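Glutathione synthetase-like effector 30 (Gpa-GSS30-apo) (Globodera pallida, PDB 5OET) is a glutathione synthetase-like effector of a plant-parasitic nematode, probably derived from the ATP-dependent ligase that joins glycine to gamma-glutamylcysteine. Local coordinates at residues 86-94 and 200-211; 221-232 and 491-499. All coordinates share one frame; numbering follows the deposited sequence.

Interaction 1. Residues 86-94 and 200-211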
loop_
_atom_site.group_PDB
_atom_site.type_symbol
_atom_site.label_atom_id
_atom_site.label_comp_id
_atom_site.label_asym_id
_atom_site.label_seq_id
_atom_site.Cartn_x
_atom_site.Cartn_y
_atom_site.Cartn_z
ATOM N N PHE A 86 -3.396 4.461 8.954
ATOM C CA PHE A 86 -3.186 3.007 9.012
ATOM C C PHE A 86 -4.160 2.390 10.001
ATOM O O PHE A 86 -4.677 3.080 10.885
ATOM C CB PHE A 86 -1.723 2.584 9.301
ATOM C CG PHE A 86 -1.262 2.835 10.721
ATOM C CD1 PHE A 86 -0.726 4.080 11.091
ATOM C CD2 PHE A 86 -1.339 1.836 11.677
ATOM C CE1 PHE A 86 -0.315 4.314 12.390
ATOM C CE2 PHE A 86 -0.927 2.069 12.965
ATOM C CZ PHE A 86 -0.418 3.304 13.329
ATOM N N LEU A 87 -4.416 1.099 9.818
ATOM C CA LEU A 87 -5.376 0.373 10.634
ATOM C C LEU A 87 -4.680 -0.159 11.880
ATOM O O LEU A 87 -3.604 -0.735 11.778
ATOM C CB LEU A 87 -5.950 -0.789 9.835
ATOM C CG LEU A 87 -6.783 -0.429 8.593
ATOM C CD1 LEU A 87 -7.133 -1.680 7.793
ATOM C CD2 LEU A 87 -8.042 0.334 8.955
ATOM N N PRO A 88 -5.286 0.008 13.062
ATOM C CA PRO A 88 -4.595 -0.517 14.234
ATOM C C PRO A 88 -4.384 -2.043 14.166
ATOM O O PRO A 88 -5.251 -2.778 13.713
ATOM C CB PRO A 88 -5.518 -0.118 15.388
ATOM C CG PRO A 88 -6.858 -0.038 14.766
ATOM C CD PRO A 88 -6.591 0.574 13.422
ATOM N N LEU A 89 -3.226 -2.469 14.641
ATOM C CA LEU A 89 -2.706 -3.807 14.441
ATOM C C LEU A 89 -1.956 -4.278 15.682
ATOM O O LEU A 89 -1.473 -3.478 16.493
ATOM C CB LEU A 89 -1.766 -3.818 13.240
ATOM C CG LEU A 89 -0.552 -2.847 13.271
ATOM C CD1 LEU A 89 0.724 -3.549 13.705
ATOM C CD2 LEU A 89 -0.297 -2.179 11.926
ATOM N N SER A 90 -1.888 -5.584 15.843
ATOM C CA SER A 90 -1.034 -6.162 16.851
ATOM C C SER A 90 0.338 -6.232 16.201
ATOM O O SER A 90 0.432 -6.433 14.975
ATOM C CB SER A 90 -1.521 -7.547 17.246
ATOM O OG SER A 90 -1.537 -8.390 16.116
ATOM N N LEU A 91 1.389 -6.050 17.001
ATOM C CA LEU A 91 2.743 -6.015 16.468
ATOM C C LEU A 91 3.173 -7.391 15.955
ATOM O O LEU A 91 3.834 -7.500 14.903
ATOM C CB LEU A 91 3.725 -5.531 17.530
ATOM C CG LEU A 91 5.179 -5.263 17.097
ATOM C CD1 LEU A 91 5.294 -4.283 15.953
ATOM C CD2 LEU A 91 5.983 -4.731 18.262
ATOM N N TYR A 92 2.785 -8.425 16.695
ATOM C CA TYR A 92 3.165 -9.783 16.404
ATOM C C TYR A 92 1.910 -10.619 16.358
ATOM O O TYR A 92 0.877 -10.239 16.936
ATOM C CB TYR A 92 4.133 -10.312 17.477
ATOM C CG TYR A 92 5.531 -9.746 17.349
ATOM C CD1 TYR A 92 6.362 -10.147 16.309
ATOM C CD2 TYR A 92 6.010 -8.786 18.254
ATOM C CE1 TYR A 92 7.633 -9.617 16.162
ATOM C CE2 TYR A 92 7.299 -8.244 18.120
ATOM C CZ TYR A 92 8.107 -8.665 17.062
ATOM O OH TYR A 92 9.386 -8.171 16.895
ATOM N N PRO A 93 1.975 -11.762 15.663
ATOM C CA PRO A 93 0.787 -12.599 15.585
ATOM C C PRO A 93 0.515 -13.240 16.934
ATOM O O PRO A 93 1.448 -13.608 17.633
ATOM C CB PRO A 93 1.134 -13.624 14.498
ATOM C CG PRO A 93 2.607 -13.602 14.364
ATOM C CD PRO A 93 3.114 -12.310 14.912
ATOM N N SER A 94 -0.750 -13.301 17.321
ATOM C CA SER A 94 -1.140 -13.845 18.627
ATOM C C SER A 94 -1.172 -15.362 18.513
ATOM O O SER A 94 -1.553 -15.882 17.462
ATOM C CB SER A 94 -2.514 -13.323 19.053
ATOM O OG SER A 94 -2.460 -11.938 19.386
ATOM N N PHE A 200 -2.230 -8.143 6.281
ATOM C CA PHE A 200 -1.825 -8.336 7.677
ATOM C C PHE A 200 -1.077 -9.644 7.821
ATOM O O PHE A 200 -0.074 -9.733 8.538
ATOM C CB PHE A 200 -3.017 -8.279 8.652
ATOM C CG PHE A 200 -3.412 -6.887 9.011
ATOM C CD1 PHE A 200 -2.509 -6.058 9.663
ATOM C CD2 PHE A 200 -4.671 -6.372 8.663
ATOM C CE1 PHE A 200 -2.842 -4.747 9.973
ATOM C CE2 PHE A 200 -5.001 -5.055 8.971
ATOM C CZ PHE A 200 -4.077 -4.243 9.625
ATOM N N SER A 201 -1.564 -10.653 7.126
ATOM C CA SER A 201 -0.920 -11.956 7.063
ATOM C C SER A 201 0.537 -11.782 6.638
ATOM O O SER A 201 1.430 -12.264 7.317
ATOM C CB SER A 201 -1.703 -12.856 6.097
ATOM O OG SER A 201 -1.253 -14.180 6.090
ATOM N N ARG A 202 0.770 -11.042 5.559
ATOM C CA ARG A 202 2.136 -10.730 5.099
ATOM C C ARG A 202 2.929 -9.866 6.084
ATOM O O ARG A 202 4.144 -10.064 6.240
ATOM C CB ARG A 202 2.142 -10.057 3.700
ATOM C CG ARG A 202 1.876 -11.031 2.540
ATOM C CD ARG A 202 2.236 -10.459 1.169
ATOM N NE ARG A 202 1.432 -9.260 0.870
ATOM C CZ ARG A 202 1.888 -8.085 0.422
ATOM N NH1 ARG A 202 3.193 -7.900 0.126
ATOM N NH2 ARG A 202 1.008 -7.082 0.225
ATOM N N LEU A 203 2.256 -8.901 6.709
ATOM C CA LEU A 203 2.902 -8.028 7.692
ATOM C C LEU A 203 3.531 -8.842 8.807
ATOM O O LEU A 203 4.693 -8.656 9.135
ATOM C CB LEU A 203 1.916 -7.023 8.308
ATOM C CG LEU A 203 2.488 -6.074 9.376
ATOM C CD1 LEU A 203 3.806 -5.442 8.937
ATOM C CD2 LEU A 203 1.466 -5.010 9.731
ATOM N N HIS A 204 2.734 -9.739 9.374
ATOM C CA HIS A 204 3.148 -10.520 10.524
ATOM C C HIS A 204 4.136 -11.613 10.195
ATOM O O HIS A 204 4.950 -11.945 11.040
ATOM C CB HIS A 204 1.935 -11.108 11.241
ATOM C CG HIS A 204 1.190 -10.117 12.061
ATOM N ND1 HIS A 204 -0.043 -10.388 12.612
ATOM C CD2 HIS A 204 1.500 -8.856 12.436
ATOM C CE1 HIS A 204 -0.455 -9.336 13.296
ATOM N NE2 HIS A 204 0.463 -8.390 13.201
ATOM N N ARG A 205 4.078 -12.181 8.992
ATOM C CA ARG A 205 5.100 -13.151 8.582
ATOM C C ARG A 205 6.471 -12.460 8.513
ATOM O O ARG A 205 7.493 -13.046 8.843
ATOM C CB ARG A 205 4.743 -13.792 7.249
ATOM C CG ARG A 205 5.597 -15.009 6.879
ATOM C CD ARG A 205 5.356 -15.502 5.444
ATOM N NE ARG A 205 3.921 -15.524 5.122
ATOM C CZ ARG A 205 3.079 -16.521 5.387
ATOM N NH1 ARG A 205 3.489 -17.655 5.971
ATOM N NH2 ARG A 205 1.796 -16.383 5.063
ATOM N N ARG A 206 6.448 -11.195 8.113
ATOM C CA ARG A 206 7.629 -10.382 7.989
ATOM C C ARG A 206 8.215 -10.019 9.357
ATOM O O ARG A 206 9.414 -10.146 9.548
ATOM C CB ARG A 206 7.297 -9.128 7.166
ATOM C CG ARG A 206 8.483 -8.243 6.832
ATOM C CD ARG A 206 8.034 -6.935 6.186
ATOM N NE ARG A 206 9.059 -5.916 6.433
ATOM C CZ ARG A 206 9.097 -5.074 7.474
ATOM N NH1 ARG A 206 8.125 -5.034 8.398
ATOM N NH2 ARG A 206 10.116 -4.231 7.566
ATOM N N MET A 207 7.380 -9.574 10.293
ATOM C CA MET A 207 7.841 -9.237 11.653
ATOM C C MET A 207 8.471 -10.430 12.367
ATOM O O MET A 207 9.552 -10.327 12.961
ATOM C CB MET A 207 6.693 -8.733 12.541
ATOM C CG MET A 207 5.929 -7.529 12.036
ATOM S SD MET A 207 7.016 -6.183 11.569
ATOM C CE MET A 207 7.479 -5.565 13.187
ATOM N N VAL A 208 7.763 -11.550 12.324
ATOM C CA VAL A 208 8.206 -12.802 12.919
ATOM C C VAL A 208 9.542 -13.238 12.312
ATOM O O VAL A 208 10.517 -13.384 13.011
ATOM C CB VAL A 208 7.119 -13.870 12.717
ATOM C CG1 VAL A 208 7.648 -15.276 12.921
ATOM C CG2 VAL A 208 5.950 -13.590 13.642
ATOM N N SER A 209 9.557 -13.410 10.997
ATOM C CA SER A 209 10.772 -13.685 10.222
ATOM C C SER A 209 11.942 -12.720 10.481
ATOM O O SER A 209 13.077 -13.151 10.572
ATOM C CB SER A 209 10.419 -13.661 8.722
ATOM O OG SER A 209 11.565 -13.850 7.919
ATOM N N ASN A 210 11.672 -11.426 10.579
ATOM C CA ASN A 210 12.725 -10.428 10.852
ATOM C C ASN A 210 13.321 -10.547 12.242
ATOM O O ASN A 210 14.426 -10.079 12.451
ATOM C CB ASN A 210 12.206 -8.983 10.717
ATOM C CG ASN A 210 12.320 -8.420 9.315
ATOM O OD1 ASN A 210 13.050 -8.932 8.459
ATOM N ND2 ASN A 210 11.610 -7.317 9.088
ATOM N N ALA A 211 12.576 -11.121 13.185
ATOM C CA ALA A 211 13.053 -11.364 14.549
ATOM C C ALA A 211 13.661 -12.767 14.762
ATOM O O ALA A 211 13.997 -13.118 15.887
ATOM C CB ALA A 211 11.913 -11.144 15.531
#

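Interaction 2. Residues 221-232 and 491-499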
loop_
_atom_site.group_PDB
_atom_site.type_symbol
_atom_site.label_atom_id
_atom_site.label_comp_id
_atom_site.label_asym_id
_atom_site.label_seq_id
_atom_site.Cartn_x
_atom_site.Cartn_y
_atom_site.Cartn_z
ATOM N N PRO A 221 -0.303 -19.580 8.412
ATOM C CA PRO A 221 -0.818 -20.016 7.120
ATOM C C PRO A 221 -1.142 -18.884 6.164
ATOM O O PRO A 221 -1.704 -17.879 6.573
ATOM C CB PRO A 221 -2.110 -20.759 7.483
ATOM C CG PRO A 221 -1.985 -21.069 8.926
ATOM C CD PRO A 221 -1.269 -19.882 9.477
ATOM N N SER A 222 -0.778 -19.083 4.894
ATOM C CA SER A 222 -1.059 -18.117 3.828
ATOM C C SER A 222 -2.553 -17.849 3.685
ATOM O O SER A 222 -3.381 -18.746 3.765
ATOM C CB SER A 222 -0.499 -18.596 2.474
ATOM O OG SER A 222 0.897 -18.380 2.398
ATOM N N ASP A 223 -2.869 -16.587 3.503
ATOM C CA ASP A 223 -4.196 -16.162 3.165
ATOM C C ASP A 223 -4.185 -15.339 1.868
ATOM O O ASP A 223 -3.450 -14.341 1.768
ATOM C CB ASP A 223 -4.740 -15.304 4.288
ATOM C CG ASP A 223 -6.115 -14.828 3.982
ATOM O OD1 ASP A 223 -7.053 -15.633 4.165
ATOM O OD2 ASP A 223 -6.247 -13.679 3.500
ATOM N N GLN A 224 -4.988 -15.754 0.891
ATOM C CA GLN A 224 -5.227 -14.951 -0.308
ATOM C C GLN A 224 -6.740 -14.673 -0.417
ATOM O O GLN A 224 -7.415 -15.156 -1.314
ATOM C CB GLN A 224 -4.672 -15.637 -1.565
ATOM C CG GLN A 224 -3.283 -16.262 -1.440
ATOM C CD GLN A 224 -3.322 -17.781 -1.273
ATOM O OE1 GLN A 224 -3.735 -18.513 -2.190
ATOM N NE2 GLN A 224 -2.906 -18.261 -0.079
ATOM N N THR A 225 -7.264 -13.894 0.523
ATOM C CA THR A 225 -8.700 -13.629 0.603
ATOM C C THR A 225 -9.145 -12.554 -0.393
ATOM O O THR A 225 -10.293 -12.582 -0.855
ATOM C CB THR A 225 -9.118 -13.276 2.045
ATOM O OG1 THR A 225 -9.081 -14.460 2.831
ATOM C CG2 THR A 225 -10.528 -12.751 2.119
ATOM N N ASP A 226 -8.261 -11.609 -0.718
ATOM C CA ASP A 226 -8.538 -10.685 -1.847
ATOM C C ASP A 226 -8.732 -11.457 -3.161
ATOM O O ASP A 226 -9.687 -11.207 -3.891
ATOM C CB ASP A 226 -7.492 -9.544 -1.991
ATOM C CG ASP A 226 -6.041 -10.030 -2.081
ATOM O OD1 ASP A 226 -5.765 -11.265 -2.009
ATOM O OD2 ASP A 226 -5.168 -9.130 -2.197
ATOM N N THR A 227 -7.853 -12.422 -3.410
ATOM C CA THR A 227 -7.969 -13.335 -4.538
ATOM C C THR A 227 -9.256 -14.161 -4.493
ATOM O O THR A 227 -9.915 -14.320 -5.508
ATOM C CB THR A 227 -6.748 -14.275 -4.578
ATOM O OG1 THR A 227 -5.586 -13.482 -4.815
ATOM C CG2 THR A 227 -6.860 -15.357 -5.659
ATOM N N MET A 228 -9.585 -14.694 -3.315
ATOM C CA MET A 228 -10.779 -15.511 -3.127
ATOM C C MET A 228 -12.025 -14.799 -3.629
ATOM O O MET A 228 -12.841 -15.386 -4.360
ATOM C CB MET A 228 -10.971 -15.806 -1.638
ATOM C CG MET A 228 -12.282 -16.496 -1.285
ATOM S SD MET A 228 -12.875 -16.164 0.377
ATOM C CE MET A 228 -13.374 -14.454 0.293
ATOM N N ALA A 229 -12.184 -13.550 -3.172
ATOM C CA ALA A 229 -13.306 -12.704 -3.559
ATOM C C ALA A 229 -13.302 -12.461 -5.078
ATOM O O ALA A 229 -14.317 -12.632 -5.733
ATOM C CB ALA A 229 -13.265 -11.384 -2.793
ATOM N N ALA A 230 -12.139 -12.104 -5.618
ATOM C CA ALA A 230 -11.956 -11.930 -7.049
ATOM C C ALA A 230 -12.359 -13.169 -7.841
ATOM O O ALA A 230 -13.133 -13.060 -8.788
ATOM C CB ALA A 230 -10.515 -11.551 -7.357
ATOM N N GLU A 231 -11.860 -14.337 -7.439
ATOM C CA GLU A 231 -12.155 -15.595 -8.144
ATOM C C GLU A 231 -13.642 -15.923 -8.159
ATOM O O GLU A 231 -14.113 -16.545 -9.104
ATOM C CB GLU A 231 -11.405 -16.782 -7.545
ATOM C CG GLU A 231 -9.893 -16.800 -7.789
ATOM C CD GLU A 231 -9.137 -17.830 -6.907
ATOM O OE1 GLU A 231 -8.043 -18.280 -7.334
ATOM O OE2 GLU A 231 -9.622 -18.191 -5.787
ATOM N N THR A 232 -14.365 -15.511 -7.123
ATOM C CA THR A 232 -15.798 -15.774 -7.007
ATOM C C THR A 232 -16.634 -14.783 -7.838
ATOM O O THR A 232 -17.648 -15.164 -8.434
ATOM C CB THR A 232 -16.233 -15.736 -5.522
ATOM O OG1 THR A 232 -15.436 -16.659 -4.773
ATOM C CG2 THR A 232 -17.691 -16.117 -5.365
ATOM N N SER A 491 -22.538 -24.633 -7.691
ATOM C CA SER A 491 -21.640 -24.811 -8.840
ATOM C C SER A 491 -20.189 -24.428 -8.554
ATOM O O SER A 491 -19.289 -24.801 -9.299
ATOM C CB SER A 491 -22.154 -23.992 -10.017
ATOM O OG SER A 491 -22.250 -22.628 -9.666
ATOM N N TYR A 492 -19.956 -23.676 -7.487
ATOM C CA TYR A 492 -18.628 -23.208 -7.190
ATOM C C TYR A 492 -18.441 -23.012 -5.685
ATOM O O TYR A 492 -19.270 -22.349 -5.043
ATOM C CB TYR A 492 -18.388 -21.907 -7.940
ATOM C CG TYR A 492 -17.020 -21.355 -7.719
ATOM C CD1 TYR A 492 -15.932 -21.918 -8.353
ATOM C CD2 TYR A 492 -16.809 -20.277 -6.849
ATOM C CE1 TYR A 492 -14.659 -21.426 -8.162
ATOM C CE2 TYR A 492 -15.532 -19.775 -6.637
ATOM C CZ TYR A 492 -14.457 -20.355 -7.302
ATOM O OH TYR A 492 -13.173 -19.878 -7.117
ATOM N N PHE A 493 -17.377 -23.617 -5.138
ATOM C CA PHE A 493 -16.865 -23.304 -3.793
ATOM C C PHE A 493 -15.506 -22.609 -3.908
ATOM O O PHE A 493 -14.577 -23.172 -4.493
ATOM C CB PHE A 493 -16.672 -24.570 -2.960
ATOM C CG PHE A 493 -17.952 -25.287 -2.599
ATOM C CD1 PHE A 493 -18.682 -24.916 -1.475
ATOM C CD2 PHE A 493 -18.391 -26.381 -3.347
ATOM C CE1 PHE A 493 -19.839 -25.579 -1.128
ATOM C CE2 PHE A 493 -19.549 -27.058 -2.999
ATOM C CZ PHE A 493 -20.273 -26.651 -1.887
ATOM N N SER A 494 -15.383 -21.412 -3.336
ATOM C CA SER A 494 -14.120 -20.672 -3.329
ATOM C C SER A 494 -13.141 -21.296 -2.361
ATOM O O SER A 494 -13.529 -22.126 -1.549
ATOM C CB SER A 494 -14.349 -19.215 -2.916
ATOM O OG SER A 494 -14.609 -19.100 -1.526
ATOM N N ARG A 495 -11.880 -20.881 -2.441
ATOM C CA ARG A 495 -10.889 -21.204 -1.407
ATOM C C ARG A 495 -11.369 -20.600 -0.084
ATOM O O ARG A 495 -12.192 -19.677 -0.081
ATOM C CB ARG A 495 -9.504 -20.653 -1.764
ATOM C CG ARG A 495 -9.429 -19.126 -1.785
ATOM C CD ARG A 495 -8.012 -18.575 -1.941
ATOM N NE ARG A 495 -7.550 -18.530 -3.340
ATOM C CZ ARG A 495 -6.610 -19.313 -3.883
ATOM N NH1 ARG A 495 -5.968 -20.244 -3.167
ATOM N NH2 ARG A 495 -6.300 -19.156 -5.170
ATOM N N THR A 496 -10.885 -21.134 1.028
ATOM C CA THR A 496 -11.134 -20.541 2.333
ATOM C C THR A 496 -10.102 -19.479 2.624
ATOM O O THR A 496 -9.010 -19.478 2.046
ATOM C CB THR A 496 -11.074 -21.563 3.461
ATOM O OG1 THR A 496 -9.987 -22.455 3.202
ATOM C CG2 THR A 496 -12.392 -22.312 3.545
ATOM N N GLY A 497 -10.483 -18.567 3.511
ATOM C CA GLY A 497 -9.608 -17.521 4.020
ATOM C C GLY A 497 -9.759 -17.391 5.522
ATOM O O GLY A 497 -10.652 -18.008 6.113
ATOM N N HIS A 498 -8.906 -16.580 6.139
ATOM C CA HIS A 498 -8.948 -16.418 7.597
ATOM C C HIS A 498 -8.259 -15.151 8.065
ATOM O O HIS A 498 -7.233 -14.752 7.523
ATOM C CB HIS A 498 -8.312 -17.636 8.282
ATOM C CG HIS A 498 -6.866 -17.799 7.965
ATOM N ND1 HIS A 498 -6.405 -18.485 6.859
ATOM C CD2 HIS A 498 -5.770 -17.312 8.590
ATOM C CE1 HIS A 498 -5.082 -18.430 6.831
ATOM N NE2 HIS A 498 -4.670 -17.734 7.876
ATOM N N MET A 499 -8.822 -14.564 9.108
ATOM C CA MET A 499 -8.318 -13.341 9.713
ATOM C C MET A 499 -8.477 -13.446 11.216
ATOM O O MET A 499 -9.068 -14.407 11.715
ATOM C CB MET A 499 -9.140 -12.165 9.214
ATOM C CG MET A 499 -10.604 -12.260 9.644
ATOM S SD MET A 499 -11.394 -10.667 9.599
ATOM C CE MET A 499 -10.597 -9.891 10.976
#

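Interaction 1. Residues 86-94 and 200-211
The end of strand 83-90 and the loop after it lie against one side of helix 196-210, with His204 and Ser90 at the polar centre of the contact. His204 NE2 donates to Ser90 O at 2.6 Å, with an N-H...O angle of 152°. The donor sits above the carbonyl plane, and the oxygen lies slightly out of the imidazole plane. The Tyr92-Pro93 peptide covers one face of the imidazole, with Pro93 N 3.9 Å above the ring plane. The other ring nitrogen, ND1, is hydrogen-bonded to Ser521 OG. With a partner on each nitrogen, the ring is probably held in one orientation. Apolar groups flank this centre. Toward the start of the helix segment, Phe200 meets Leu87 CB at its ring edge. Leu89 CB comes obliquely to Phe200 CE1 at 3.6 Å. The CG of Leu89 lies between its backbone N and carbonyl carbon (chi1 57°), and its CD2 reaches Leu203 CD2 at 4.0 Å. The Phe200 ring also meets that of Tyr519 with nearly parallel planes. Toward the helix end, Tyr92 crosses Met207 at about a right angle, and its CE1 lies 3.8 Å from Met207 CB. Met207 O lies at the edge of the tyrosine ring. The Met207 chain bends at chi2 and chi3, which brings CE to Leu91 CD1 at 3.8 Å. Pro93 CD packs on Val208 CG2. The contact is a helix packed on the end of a sheet strand and the loop that follows it, in the mixed sheet of the eukaryotic glutathione synthetase fold.

Interaction 2. Residues 221-232 and 491-499
Asp223 and His498 join the loop before helix 225-240 to strand 490-504. Asp223 OD1 accepts from His498 N at 2.9 Å, met from above the carboxylate plane. It also takes the hydroxyl of Thr225 on its syn lone pair, at 2.7 Å from Thr225 OG1. Asp223 OD2 accepts from Thr225 N, which makes an Asx turn just where the helix begins. Three donors therefore hold this carboxylate. Asp223 CG is anti to the backbone N (chi1 180°), which carries the carboxylate to the strand. Gly497 CA lies 3.3 Å from Thr225 OG1, where the strand backbone comes close to the helix start. The His498 NE2 bond to Pro221 O is weak. The first turns of the helix run alongside the irregular middle of strand 490-504, in the opposite direction. There Arg495 forms a salt bridge with Glu231. NH2 donates to Glu231 OE1 at 2.9 Å, NE more weakly to OE2, and the two groups are 18° from coplanar. Gln224 OE1 lies over one guanidinium face without a hydrogen bond. Thr232 OG1 donates to Met228 O at 2.9 Å. Ser494 OG donates to Arg495 O and also bonds to Cys480 N.

How the interactions relate
Of the four segments, the one on strand 83-90 comes first, and interaction 1 closes a loop of 105 residues when helix 196-210 returns to it. The chain then runs through a short, partly unmodelled connection to residues 221-232. Interaction 2 opens there and closes 258 residues later, at strand 490-504. The two loops are in series, neither nested nor crossed. The centres of interactions 1 and 2 are about 20 Å apart. The consecutive helices 196-210 and 225-240 both pack on the same mixed sheet, and the two contacts touch directly: Arg205 NH2 lies 3.4 Å from Ser222 OG, a packing contact. Together they tie this pair of helices to early and late strands of that sheet.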